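Local coordinates for nodulation protein S (Bradyrhizobium sp., PDB 3OFK) that probably transfers a methyl group from S-adenosyl-L-methionine to a nitrogen of a nod factor precursor during synthesis of these lipochitooligosaccharide signals, at residues A155-C160 and H165-E170; Y125-E128 and Q132-T135; Q91-K94 and H98-W101; R75-D80 and L107-A112. One frame throughout, in Å; residues are numbered along the deposited sequence.

Interaction 1: residues A155-C160 and H165-E170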
loop_
_atom_site.group_PDB
_atom_site.type_symbol
_atom_site.label_atom_id
_atom_site.label_comp_id
_atom_site.label_asym_id
_atom_site.label_seq_id
_atom_site.Cartn_x
_atom_site.Cartn_y
_atom_site.Cartn_z
ATOM N N ALA A 155 -4.136 4.987 7.138
ATOM C CA ALA A 155 -4.730 5.411 8.375
ATOM C C ALA A 155 -4.011 6.680 8.827
ATOM O O ALA A 155 -2.844 6.861 8.528
ATOM C CB ALA A 155 -4.589 4.327 9.391
ATOM N N ARG A 156 -4.726 7.568 9.502
ATOM C CA ARG A 156 -4.132 8.821 9.954
ATOM C C ARG A 156 -3.090 8.614 11.046
ATOM O O ARG A 156 -3.056 7.564 11.691
ATOM C CB ARG A 156 -5.206 9.774 10.443
ATOM C CG ARG A 156 -5.977 10.415 9.297
ATOM C CD ARG A 156 -7.085 11.329 9.798
ATOM N NE ARG A 156 -7.878 11.897 8.703
ATOM C CZ ARG A 156 -7.496 12.902 7.907
ATOM N NH1 ARG A 156 -6.316 13.495 8.049
ATOM N NH2 ARG A 156 -8.309 13.323 6.953
ATOM N N ASP A 157 -2.260 9.646 11.242
ATOM C CA ASP A 157 -1.221 9.674 12.285
ATOM C C ASP A 157 -1.715 9.190 13.664
ATOM O O ASP A 157 -1.097 8.279 14.277
ATOM C CB ASP A 157 -0.668 11.111 12.436
ATOM C CG ASP A 157 0.289 11.509 11.314
ATOM O OD1 ASP A 157 0.651 10.643 10.500
ATOM O OD2 ASP A 157 0.695 12.712 11.254
ATOM N N ALA A 158 -2.800 9.818 14.143
ATOM C CA ALA A 158 -3.384 9.526 15.449
ATOM C C ALA A 158 -3.792 8.074 15.546
ATOM O O ALA A 158 -3.554 7.424 16.557
ATOM C CB ALA A 158 -4.600 10.397 15.686
ATOM N N THR A 159 -4.448 7.579 14.505
ATOM C CA THR A 159 -4.883 6.181 14.476
ATOM C C THR A 159 -3.665 5.274 14.506
ATOM O O THR A 159 -3.638 4.287 15.236
ATOM C CB THR A 159 -5.694 5.841 13.212
ATOM O OG1 THR A 159 -7.003 6.428 13.291
ATOM C CG2 THR A 159 -5.821 4.307 13.059
ATOM N N CYS A 160 -2.663 5.623 13.698
ATOM C CA CYS A 160 -1.430 4.837 13.607
ATOM C C CYS A 160 -0.700 4.792 14.947
ATOM O O CYS A 160 -0.168 3.762 15.326
ATOM C CB CYS A 160 -0.519 5.384 12.520
ATOM S SG CYS A 160 -1.044 4.867 10.927
ATOM N N HIS A 165 2.211 2.344 16.175
ATOM C CA HIS A 165 3.158 2.716 15.120
ATOM C C HIS A 165 3.606 4.156 15.272
ATOM O O HIS A 165 3.161 4.873 16.178
ATOM C CB HIS A 165 2.574 2.429 13.732
ATOM C CG HIS A 165 2.068 1.026 13.577
ATOM N ND1 HIS A 165 2.862 -0.084 13.785
ATOM C CD2 HIS A 165 0.839 0.556 13.248
ATOM C CE1 HIS A 165 2.141 -1.176 13.600
ATOM N NE2 HIS A 165 0.914 -0.817 13.261
ATOM N N VAL A 166 4.537 4.582 14.425
ATOM C CA VAL A 166 5.167 5.898 14.610
ATOM C C VAL A 166 4.441 7.051 13.872
ATOM O O VAL A 166 4.290 8.159 14.421
ATOM C CB VAL A 166 6.688 5.877 14.224
ATOM C CG1 VAL A 166 7.292 7.264 14.420
ATOM C CG2 VAL A 166 7.457 4.861 15.066
ATOM N N ALA A 167 4.021 6.808 12.629
ATOM C CA ALA A 167 3.337 7.830 11.873
ATOM C C ALA A 167 2.473 7.232 10.758
ATOM O O ALA A 167 2.702 6.098 10.320
ATOM C CB ALA A 167 4.340 8.827 11.317
ATOM N N GLY A 168 1.489 8.020 10.313
ATOM C CA GLY A 168 0.537 7.618 9.286
ATOM C C GLY A 168 0.436 8.635 8.154
ATOM O O GLY A 168 1.454 9.226 7.749
ATOM N N ALA A 169 -0.793 8.851 7.667
ATOM C CA ALA A 169 -1.043 9.571 6.414
ATOM C C ALA A 169 -0.385 10.945 6.352
ATOM O O ALA A 169 0.367 11.242 5.407
ATOM C CB ALA A 169 -2.564 9.686 6.154
ATOM N N GLU A 170 -0.640 11.766 7.365
ATOM C CA GLU A 170 -0.310 13.185 7.267
ATOM C C GLU A 170 1.203 13.352 7.242
ATOM O O GLU A 170 1.742 14.115 6.436
ATOM C CB GLU A 170 -0.931 14.012 8.404
ATOM C CG GLU A 170 -2.454 13.972 8.471
ATOM C CD GLU A 170 -2.978 12.852 9.370
ATOM O OE1 GLU A 170 -2.420 11.740 9.296
ATOM O OE2 GLU A 170 -3.929 13.092 10.153
HETATM O O HOH W 1 -4.121 12.138 12.890
#
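A bend at the second torsion of Glu170 (chi2 91°) turns its carboxylate toward the start of helix 157-162, where the extended chain of Arg156 crosses it at about a right angle; Asp157, with CG beside its backbone N (chi1 -76°), sends its carboxylate to the start of helix 169-179. Glu170 OE1 takes the nearly straight bond from Asp157 N at 2.9 Å on its syn side. Its other oxygen, OE2, meets the edge of the Arg156 guanidinium in a weak salt bridge, 3.2 Å from NH1, and accepts from a water that holds Ala158 N. Asp157 OD1 receives Gly168 N at 2.8 Å on its anti side, while OD2 is bonded to Thr171 OG1. The two carboxylates come close, OD1 of Asp157 lying 3.5 Å from OE1 of Glu170; the N-H groups at both helix starts and the arginine are likely to offset that repulsion. With an alanine at Glu170, Asp157 N and the water on Ala158 N would probably lose their acceptor, and Arg156 NH1 its carboxylate. Backbone bonds from Ala169 N to Ala155 O (3.0 Å) and from His165 N to Cys160 O (2.9 Å) fasten the rest. Gly168 CA rests 3.6 Å from Cys160 SG, where a CB would collide with the sulfur. Arg156 and Gly168 hold the N-cap positions, and each start is met by a carboxylate from the other helix. Both helix starts lie against the sheet: Cys160 and Ala169 touch Ser154 of strand 148-155, Arg156 and Ala169 touch Leu198 of strand 196-203.

Interaction 2: residues Y125-E128 and Q132-T135. With SAH (S-adenosyl-L-homocysteine), chain E.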
loop_
_atom_site.group_PDB
_atom_site.type_symbol
_atom_site.label_atom_id
_atom_site.label_comp_id
_atom_site.label_asym_id
_atom_site.label_seq_id
_atom_site.Cartn_x
_atom_site.Cartn_y
_atom_site.Cartn_z
ATOM N N TYR A 125 3.412 2.288 7.704
ATOM C CA TYR A 125 3.466 2.359 9.166
ATOM C C TYR A 125 4.010 1.105 9.866
ATOM O O TYR A 125 4.277 1.134 11.070
ATOM C CB TYR A 125 2.122 2.749 9.772
ATOM C CG TYR A 125 0.901 1.965 9.331
ATOM C CD1 TYR A 125 0.604 0.712 9.856
ATOM C CD2 TYR A 125 0.003 2.520 8.418
ATOM C CE1 TYR A 125 -0.556 0.019 9.456
ATOM C CE2 TYR A 125 -1.137 1.840 8.025
ATOM C CZ TYR A 125 -1.407 0.606 8.541
ATOM O OH TYR A 125 -2.561 -0.017 8.133
ATOM N N TYR A 126 4.194 0.002 9.143
ATOM C CA TYR A 126 4.830 -1.158 9.781
ATOM C C TYR A 126 6.341 -0.960 9.972
ATOM O O TYR A 126 6.993 -1.710 10.659
ATOM C CB TYR A 126 4.552 -2.441 8.986
ATOM C CG TYR A 126 3.102 -2.856 9.060
ATOM C CD1 TYR A 126 2.555 -3.334 10.249
ATOM C CD2 TYR A 126 2.278 -2.757 7.959
ATOM C CE1 TYR A 126 1.208 -3.709 10.335
ATOM C CE2 TYR A 126 0.943 -3.104 8.041
ATOM C CZ TYR A 126 0.421 -3.580 9.223
ATOM O OH TYR A 126 -0.898 -3.915 9.246
ATOM N N LEU A 127 6.911 0.046 9.362
ATOM C CA LEU A 127 8.345 0.270 9.532
ATOM C C LEU A 127 8.603 0.785 10.962
ATOM O O LEU A 127 7.708 1.331 11.605
ATOM C CB LEU A 127 8.852 1.242 8.477
ATOM C CG LEU A 127 8.798 0.681 7.055
ATOM C CD1 LEU A 127 8.926 1.849 6.074
ATOM C CD2 LEU A 127 9.881 -0.379 6.832
ATOM N N GLU A 128 9.821 0.590 11.459
ATOM C CA GLU A 128 10.139 0.880 12.857
ATOM C C GLU A 128 10.300 2.348 13.235
ATOM O O GLU A 128 10.045 2.716 14.378
ATOM C CB GLU A 128 11.435 0.168 13.261
ATOM C CG GLU A 128 11.339 -1.329 13.187
ATOM C CD GLU A 128 12.663 -1.975 13.523
ATOM O OE1 GLU A 128 13.483 -2.178 12.597
ATOM O OE2 GLU A 128 12.881 -2.262 14.722
ATOM N N GLN A 132 13.730 4.860 8.503
ATOM C CA GLN A 132 13.265 3.800 7.595
ATOM C C GLN A 132 12.154 4.255 6.639
ATOM O O GLN A 132 12.191 3.883 5.466
ATOM C CB GLN A 132 12.797 2.563 8.369
ATOM C CG GLN A 132 13.891 1.909 9.142
ATOM C CD GLN A 132 13.426 0.735 9.932
ATOM O OE1 GLN A 132 12.317 0.218 9.735
ATOM N NE2 GLN A 132 14.283 0.274 10.811
ATOM N N MET A 133 11.188 5.051 7.116
ATOM C CA MET A 133 10.132 5.545 6.217
ATOM C C MET A 133 10.709 6.390 5.081
ATOM O O MET A 133 10.381 6.161 3.923
ATOM C CB MET A 133 9.065 6.332 6.953
ATOM C CG MET A 133 8.257 5.510 7.889
ATOM S SD MET A 133 6.610 6.202 8.248
ATOM C CE MET A 133 6.279 5.240 9.762
ATOM N N ARG A 134 11.581 7.331 5.422
ATOM C CA ARG A 134 12.294 8.155 4.452
ATOM C C ARG A 134 13.083 7.295 3.468
ATOM O O ARG A 134 13.075 7.564 2.270
ATOM C CB ARG A 134 13.276 9.096 5.162
ATOM C CG ARG A 134 12.608 10.170 5.989
ATOM C CD ARG A 134 13.511 11.384 6.201
ATOM N NE ARG A 134 12.708 12.611 6.140
ATOM C CZ ARG A 134 11.952 13.078 7.139
ATOM N NH1 ARG A 134 11.246 14.192 6.963
ATOM N NH2 ARG A 134 11.894 12.438 8.314
ATOM N N THR A 135 13.818 6.305 3.972
ATOM C CA THR A 135 14.583 5.430 3.095
ATOM C C THR A 135 13.636 4.738 2.091
ATOM O O THR A 135 13.882 4.737 0.894
ATOM C CB THR A 135 15.361 4.350 3.872
ATOM O OG1 THR A 135 16.458 4.958 4.565
ATOM C CG2 THR A 135 15.921 3.298 2.922
HETATM N N SAH E . -1.953 -2.596 0.101
HETATM C CA SAH E . -3.025 -3.527 0.439
HETATM C CB SAH E . -2.595 -4.407 1.610
HETATM C CG SAH E . -2.374 -3.774 2.974
HETATM S SD SAH E . -2.082 -4.960 4.334
HETATM C C SAH E . -4.367 -2.846 0.750
HETATM O O SAH E . -4.435 -1.633 0.958
HETATM O OXT SAH E . -5.404 -3.505 0.796
HETATM C "C5'" SAH E . -0.289 -4.655 4.458
HETATM C "C4'" SAH E . 0.644 -5.527 3.641
HETATM O "O4'" SAH E . 1.951 -4.956 3.689
HETATM C "C3'" SAH E . 0.763 -6.965 4.143
HETATM O "O3'" SAH E . 0.722 -7.871 3.033
HETATM C "C2'" SAH E . 2.139 -6.972 4.828
HETATM O "O2'" SAH E . 2.741 -8.244 4.809
HETATM C "C1'" SAH E . 2.883 -5.986 3.971
HETATM N N9 SAH E . 4.107 -5.361 4.524
HETATM C C8 SAH E . 4.314 -4.915 5.804
HETATM N N7 SAH E . 5.548 -4.369 5.863
HETATM C C5 SAH E . 6.129 -4.450 4.653
HETATM C C6 SAH E . 7.367 -3.981 4.215
HETATM N N6 SAH E . 8.220 -3.424 5.120
HETATM N N1 SAH E . 7.709 -4.192 2.903
HETATM C C2 SAH E . 6.807 -4.807 2.039
HETATM N N3 SAH E . 5.564 -5.236 2.491
HETATM C C4 SAH E . 5.220 -5.043 3.784
#
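The loop after strand 115-121, which lines the S-adenosyl-L-homocysteine pocket with Tyr126 and Leu127, is tied to the beginning of helix 130-142 through Glu128 and Gln132. The extended Gln132 side chain grips Glu128 with both ends of its amide. Its OE1 accepts from Glu128 N at 3.1 Å, the donor sitting well above the carbonyl plane, and its NE2 gives an almost perfectly straight bond (177°) to Glu128 OE1. That second bond leaves in the amide plane but reaches the carboxylate from above, as the two flat groups are turned 60° apart. Asp129 OD1 holds Gln132 N. Beneath this polar clasp Leu127 points at the helix: CD1 packs 4.1 Å from Met133 CG, and CD2 stands 3.9 Å from N6 of the ligand's adenine, putting one leucine between ligand and helix. The methionine, long and extended, brings CE to 4.1 Å from Tyr125 CA. Tyr126 approaches the adenine obliquely, its CD2 being 3.7 Å from the ligand's C8. A loop at the C-terminal end of the fourth strand that borders the cofactor is characteristic of the Rossmann-like fold of SAM-dependent methyltransferases.

Interaction 3: residues Q91-K94 and H98-W101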
loop_
_atom_site.group_PDB
_atom_site.type_symbol
_atom_site.label_atom_id
_atom_site.label_comp_id
_atom_site.label_asym_id
_atom_site.label_seq_id
_atom_site.Cartn_x
_atom_site.Cartn_y
_atom_site.Cartn_z
ATOM N N GLN A 91 -2.407 -16.915 -5.792
ATOM C CA GLN A 91 -3.510 -17.852 -6.030
ATOM C C GLN A 91 -4.771 -17.098 -6.437
ATOM O O GLN A 91 -5.484 -17.473 -7.358
ATOM C CB GLN A 91 -3.744 -18.776 -4.811
ATOM C CG GLN A 91 -4.949 -19.701 -4.945
ATOM C CD GLN A 91 -4.690 -20.970 -5.769
ATOM O OE1 GLN A 91 -3.763 -21.749 -5.501
ATOM N NE2 GLN A 91 -5.546 -21.201 -6.756
ATOM N N ARG A 92 -5.027 -15.993 -5.764
ATOM C CA ARG A 92 -6.131 -15.125 -6.111
ATOM C C ARG A 92 -6.063 -14.592 -7.551
ATOM O O ARG A 92 -7.092 -14.574 -8.262
ATOM C CB ARG A 92 -6.196 -14.013 -5.087
ATOM C CG ARG A 92 -7.246 -13.008 -5.290
ATOM C CD ARG A 92 -7.858 -12.691 -3.964
ATOM N NE ARG A 92 -8.930 -11.733 -4.111
ATOM C CZ ARG A 92 -9.704 -11.347 -3.105
ATOM N NH1 ARG A 92 -9.523 -11.864 -1.894
ATOM N NH2 ARG A 92 -10.658 -10.450 -3.322
ATOM N N THR A 93 -4.877 -14.213 -8.019
ATOM C CA THR A 93 -4.764 -13.617 -9.354
ATOM C C THR A 93 -4.266 -14.541 -10.450
ATOM O O THR A 93 -3.695 -14.070 -11.442
ATOM C CB THR A 93 -3.798 -12.467 -9.309
ATOM O OG1 THR A 93 -2.588 -12.934 -8.712
ATOM C CG2 THR A 93 -4.367 -11.345 -8.478
ATOM N N LYS A 94 -4.464 -15.841 -10.287
ATOM C CA LYS A 94 -3.829 -16.828 -11.180
ATOM C C LYS A 94 -4.216 -16.763 -12.684
ATOM O O LYS A 94 -3.454 -17.219 -13.540
ATOM C CB LYS A 94 -4.076 -18.244 -10.671
ATOM C CG LYS A 94 -5.444 -18.795 -11.006
ATOM C CD LYS A 94 -5.751 -20.048 -10.217
ATOM C CE LYS A 94 -7.253 -20.331 -10.208
ATOM N NZ LYS A 94 -7.573 -21.605 -9.530
ATOM N N HIS A 98 0.706 -11.770 -16.477
ATOM C CA HIS A 98 1.570 -10.599 -16.542
ATOM C C HIS A 98 2.016 -10.068 -15.160
ATOM O O HIS A 98 2.489 -8.926 -15.077
ATOM C CB HIS A 98 0.879 -9.480 -17.340
ATOM C CG HIS A 98 -0.363 -8.928 -16.692
ATOM N ND1 HIS A 98 -1.573 -9.584 -16.706
ATOM C CD2 HIS A 98 -0.585 -7.756 -16.041
ATOM C CE1 HIS A 98 -2.488 -8.847 -16.087
ATOM N NE2 HIS A 98 -1.911 -7.736 -15.661
ATOM N N ILE A 99 1.868 -10.878 -14.100
ATOM C CA ILE A 99 2.204 -10.431 -12.730
ATOM C C ILE A 99 3.531 -11.092 -12.263
ATOM O O ILE A 99 3.726 -12.295 -12.495
ATOM C CB ILE A 99 1.087 -10.749 -11.703
ATOM C CG1 ILE A 99 -0.290 -10.301 -12.217
ATOM C CG2 ILE A 99 1.425 -10.134 -10.314
ATOM C CD1 ILE A 99 -1.444 -10.428 -11.175
ATOM N N SER A 100 4.430 -10.282 -11.663
ATOM C CA SER A 100 5.704 -10.723 -11.055
ATOM C C SER A 100 5.602 -10.512 -9.560
ATOM O O SER A 100 4.978 -9.525 -9.151
ATOM C CB SER A 100 6.834 -9.796 -11.524
ATOM O OG SER A 100 7.348 -10.276 -12.720
ATOM N N TRP A 101 6.264 -11.352 -8.761
ATOM C CA TRP A 101 6.257 -11.202 -7.316
ATOM C C TRP A 101 7.643 -11.279 -6.712
ATOM O O TRP A 101 8.562 -11.958 -7.221
ATOM C CB TRP A 101 5.362 -12.258 -6.647
ATOM C CG TRP A 101 4.039 -12.482 -7.314
ATOM C CD1 TRP A 101 3.802 -13.175 -8.475
ATOM C CD2 TRP A 101 2.759 -12.062 -6.831
ATOM N NE1 TRP A 101 2.461 -13.186 -8.746
ATOM C CE2 TRP A 101 1.798 -12.520 -7.748
ATOM C CE3 TRP A 101 2.336 -11.328 -5.708
ATOM C CZ2 TRP A 101 0.420 -12.267 -7.585
ATOM C CZ3 TRP A 101 0.986 -11.093 -5.547
ATOM C CH2 TRP A 101 0.050 -11.548 -6.489
#
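Thr93, the residue at which the chain leaves helix 83-92 (phi -101°, psi 25°), faces Ile99 at the start of strand 99-103, with 8.4 Å between their CA atoms. Its side chain does nearly all the work on the helix side. OG1 stands between the backbone N and the carbonyl carbon (chi1 52°), a crowded position in which it is hydrogen-bonded to Ala89 O, one turn back in the helix. From there Thr93 OG1 also meets the edge of the Trp101 indole, near the ring plane, 3.3 Å from CZ2 and 3.7 Å from CH2, so an oxygen already engaged with a carbonyl is set against the rim of the ring. Ile99 comes in at about a right angle to the threonine, and the end of its extended chain, CD1, touches Thr93 CB at 3.6 Å. Helix and strand here are the last two elements of the beta-alpha-beta unit made by strand 73-80, helix 83-92 and strand 99-103, part of the Rossmann-like sheet in which the two strands run parallel as neighbours. Ile99 and Trp101 both point to the helix, and Ile99 CG2 sits 3.3 Å above the plane of the Trp101 indole, toward the rim of one face. Further in, the indole lies against Ile86, Ala89 and Cys90 of helix 83-92, against Val78 of the neighbouring strand and against Thr66 of helix 64-69, which also touches Thr93.

Interaction 4: residues R75-D80 and L107-A112. With SAH (S-adenosyl-L-homocysteine), chain E.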
loop_
_atom_site.group_PDB
_atom_site.type_symbol
_atom_site.label_atom_id
_atom_site.label_comp_id
_atom_site.label_asym_id
_atom_site.label_seq_id
_atom_site.Cartn_x
_atom_site.Cartn_y
_atom_site.Cartn_z
ATOM N N ARG A 75 1.950 -4.706 -17.413
ATOM C CA ARG A 75 2.760 -5.513 -16.488
ATOM C C ARG A 75 2.531 -5.014 -15.068
ATOM O O ARG A 75 2.386 -3.802 -14.837
ATOM C CB ARG A 75 4.249 -5.422 -16.853
ATOM C CG ARG A 75 4.619 -6.091 -18.152
ATOM C CD ARG A 75 6.154 -6.107 -18.411
ATOM N NE ARG A 75 6.873 -6.990 -17.482
ATOM C CZ ARG A 75 7.670 -6.606 -16.479
ATOM N NH1 ARG A 75 7.924 -5.326 -16.227
ATOM N NH2 ARG A 75 8.239 -7.531 -15.717
ATOM N N LEU A 76 2.510 -5.951 -14.120
ATOM C CA LEU A 76 2.368 -5.649 -12.685
ATOM C C LEU A 76 3.448 -6.412 -11.919
ATOM O O LEU A 76 3.645 -7.627 -12.145
ATOM C CB LEU A 76 0.985 -6.067 -12.146
ATOM C CG LEU A 76 0.599 -5.840 -10.668
ATOM C CD1 LEU A 76 0.739 -4.336 -10.225
ATOM C CD2 LEU A 76 -0.760 -6.367 -10.342
ATOM N N THR A 77 4.153 -5.700 -11.038
ATOM C CA THR A 77 5.044 -6.292 -10.046
ATOM C C THR A 77 4.449 -6.074 -8.657
ATOM O O THR A 77 3.915 -4.998 -8.343
ATOM C CB THR A 77 6.450 -5.650 -10.207
ATOM O OG1 THR A 77 6.863 -5.901 -11.552
ATOM C CG2 THR A 77 7.508 -6.178 -9.171
ATOM N N VAL A 78 4.570 -7.084 -7.802
ATOM C CA VAL A 78 3.992 -7.022 -6.451
ATOM C C VAL A 78 5.080 -7.470 -5.420
ATOM O O VAL A 78 5.744 -8.505 -5.590
ATOM C CB VAL A 78 2.823 -7.975 -6.344
ATOM C CG1 VAL A 78 2.209 -7.961 -4.904
ATOM C CG2 VAL A 78 1.757 -7.666 -7.374
ATOM N N ILE A 79 5.325 -6.658 -4.401
ATOM C CA ILE A 79 6.289 -7.029 -3.389
ATOM C C ILE A 79 5.548 -7.106 -2.075
ATOM O O ILE A 79 4.513 -6.480 -1.879
ATOM C CB ILE A 79 7.554 -6.137 -3.332
ATOM C CG1 ILE A 79 7.272 -4.725 -2.817
ATOM C CG2 ILE A 79 8.210 -6.050 -4.750
ATOM C CD1 ILE A 79 8.456 -4.078 -2.115
ATOM N N ASP A 80 6.065 -7.958 -1.217
ATOM C CA ASP A 80 5.572 -8.107 0.111
ATOM C C ASP A 80 6.649 -8.767 0.966
ATOM O O ASP A 80 7.343 -9.696 0.546
ATOM C CB ASP A 80 4.312 -8.954 0.129
ATOM C CG ASP A 80 3.495 -8.705 1.378
ATOM O OD1 ASP A 80 3.955 -9.073 2.512
ATOM O OD2 ASP A 80 2.449 -8.040 1.229
ATOM N N LEU A 107 12.323 -1.793 2.043
ATOM C CA LEU A 107 13.664 -1.316 2.428
ATOM C C LEU A 107 14.781 -2.010 1.700
ATOM O O LEU A 107 15.863 -1.440 1.558
ATOM C CB LEU A 107 13.908 -1.511 3.933
ATOM C CG LEU A 107 13.244 -0.509 4.880
ATOM C CD1 LEU A 107 13.648 -0.864 6.297
ATOM C CD2 LEU A 107 13.642 0.928 4.552
ATOM N N GLN A 108 14.554 -3.244 1.271
ATOM C CA GLN A 108 15.603 -4.025 0.633
ATOM C C GLN A 108 15.408 -4.210 -0.852
ATOM O O GLN A 108 16.286 -4.741 -1.514
ATOM C CB GLN A 108 15.726 -5.379 1.311
ATOM C CG GLN A 108 16.665 -5.366 2.522
ATOM C CD GLN A 108 17.482 -6.625 2.578
ATOM O OE1 GLN A 108 16.977 -7.680 2.975
ATOM N NE2 GLN A 108 18.755 -6.540 2.151
ATOM N N PHE A 109 14.263 -3.777 -1.374
ATOM C CA PHE A 109 13.932 -3.983 -2.775
ATOM C C PHE A 109 14.757 -3.033 -3.615
ATOM O O PHE A 109 14.703 -1.810 -3.433
ATOM C CB PHE A 109 12.438 -3.729 -3.007
ATOM C CG PHE A 109 11.962 -4.076 -4.400
ATOM C CD1 PHE A 109 12.204 -5.325 -4.946
ATOM C CD2 PHE A 109 11.236 -3.173 -5.140
ATOM C CE1 PHE A 109 11.735 -5.655 -6.223
ATOM C CE2 PHE A 109 10.766 -3.500 -6.408
ATOM C CZ PHE A 109 11.024 -4.733 -6.951
ATOM N N SER A 110 15.551 -3.594 -4.519
ATOM C CA SER A 110 16.269 -2.781 -5.494
ATOM C C SER A 110 16.046 -3.379 -6.874
ATOM O O SER A 110 16.341 -4.559 -7.122
ATOM C CB SER A 110 17.760 -2.710 -5.162
ATOM O OG SER A 110 18.309 -4.011 -5.107
ATOM N N THR A 111 15.460 -2.561 -7.742
ATOM C CA THR A 111 15.329 -2.886 -9.148
ATOM C C THR A 111 15.864 -1.733 -9.944
ATOM O O THR A 111 15.927 -0.597 -9.452
ATOM C CB THR A 111 13.883 -3.004 -9.592
ATOM O OG1 THR A 111 13.029 -2.911 -8.452
ATOM C CG2 THR A 111 13.650 -4.315 -10.419
ATOM N N ALA A 112 16.221 -2.064 -11.180
ATOM C CA ALA A 112 16.471 -1.100 -12.224
ATOM C C ALA A 112 15.140 -0.697 -12.899
ATOM O O ALA A 112 15.090 0.322 -13.596
ATOM C CB ALA A 112 17.459 -1.680 -13.240
HETATM N N SAH E . -1.953 -2.596 0.101
HETATM C CA SAH E . -3.025 -3.527 0.439
HETATM C CB SAH E . -2.595 -4.407 1.610
HETATM C CG SAH E . -2.374 -3.774 2.974
HETATM S SD SAH E . -2.082 -4.960 4.334
HETATM C C SAH E . -4.367 -2.846 0.750
HETATM O O SAH E . -4.435 -1.633 0.958
HETATM O OXT SAH E . -5.404 -3.505 0.796
HETATM C "C5'" SAH E . -0.289 -4.655 4.458
HETATM C "C4'" SAH E . 0.644 -5.527 3.641
HETATM O "O4'" SAH E . 1.951 -4.956 3.689
HETATM C "C3'" SAH E . 0.763 -6.965 4.143
HETATM O "O3'" SAH E . 0.722 -7.871 3.033
HETATM C "C2'" SAH E . 2.139 -6.972 4.828
HETATM O "O2'" SAH E . 2.741 -8.244 4.809
HETATM C "C1'" SAH E . 2.883 -5.986 3.971
HETATM N N9 SAH E . 4.107 -5.361 4.524
HETATM C C8 SAH E . 4.314 -4.915 5.804
HETATM N N7 SAH E . 5.548 -4.369 5.863
HETATM C C5 SAH E . 6.129 -4.450 4.653
HETATM C C6 SAH E . 7.367 -3.981 4.215
HETATM N N6 SAH E . 8.220 -3.424 5.120
HETATM N N1 SAH E . 7.709 -4.192 2.903
HETATM C C2 SAH E . 6.807 -4.807 2.039
HETATM N N3 SAH E . 5.564 -5.236 2.491
HETATM C C4 SAH E . 5.220 -5.043 3.784
#
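Asp80 OD2 is gripped twice, by the ribose O3' of S-adenosyl-L-homocysteine, which donates to it at 2.5 Å, and by the backbone N of Cys60. The other oxygen is held likewise: OD1 accepts from the ribose O2' at 2.7 Å and from Met82 N. The carboxylate spans the ribose diol, one oxygen to each hydroxyl, and the two backbone N-H groups fix its rotation. With an asparagine in this place, one ribose hydroxyl and one of these N-H groups would probably lose their acceptor to an amide nitrogen. One residue back along strand 73-80, Ile79 points the opposite way, to the 107-112 loop. Its CG1 branch is tucked between backbone N and carbonyl carbon (chi1 70°), which leaves the CG2 methyl to press on Phe109. Ile79 CG2 sits over the middle of one face of the Phe109 ring, 3.8 Å from its centroid and 10° off the normal, a CH-pi contact. The CD1 end of the isoleucine reaches back to the root of the phenylalanine, 4.1 Å from its CB. Phe109 has CG trans to its N (chi1 -173°), laying the ring along the strand as far as Thr77, whose CG2 comes obliquely to 4.4 Å from CZ. The Phe109 side chain also touches Met143, and Phe109 O is bonded to Asn139 ND2. Around Ile79 close Leu56 and Ile58 of strand 52-58, Ala102 of strand 99-103, and Ile106. An acidic residue at the C-terminal end of the second strand, clasping both ribose hydroxyls, is a hallmark of the SAM-binding Rossmann-like fold of class I methyltransferases.

The four contacts are spread through one Rossmann-like domain, two of them on the bound S-adenosyl-L-homocysteine. Interactions 2 and 4, with centres 16 Å apart, both touch this ligand, one at the adenine and the other at the ribose, and they meet where Leu127 CD2 lies 3.8 Å from Leu107 CD1. Interaction 3 is nested in the chain between the segments of interaction 4 and shares its sheet: Ser100 N to Leu76 O, 2.8 Å, is a probable hydrogen bond between neighbouring strands. Interaction 1 lies at the far end, about 30 Å from interaction 3 between centres, yet it packs on interaction 2, Cys160 SG standing 3.6 Å from Tyr125 CD2; its His165 side chain is about 9 Å from the ligand.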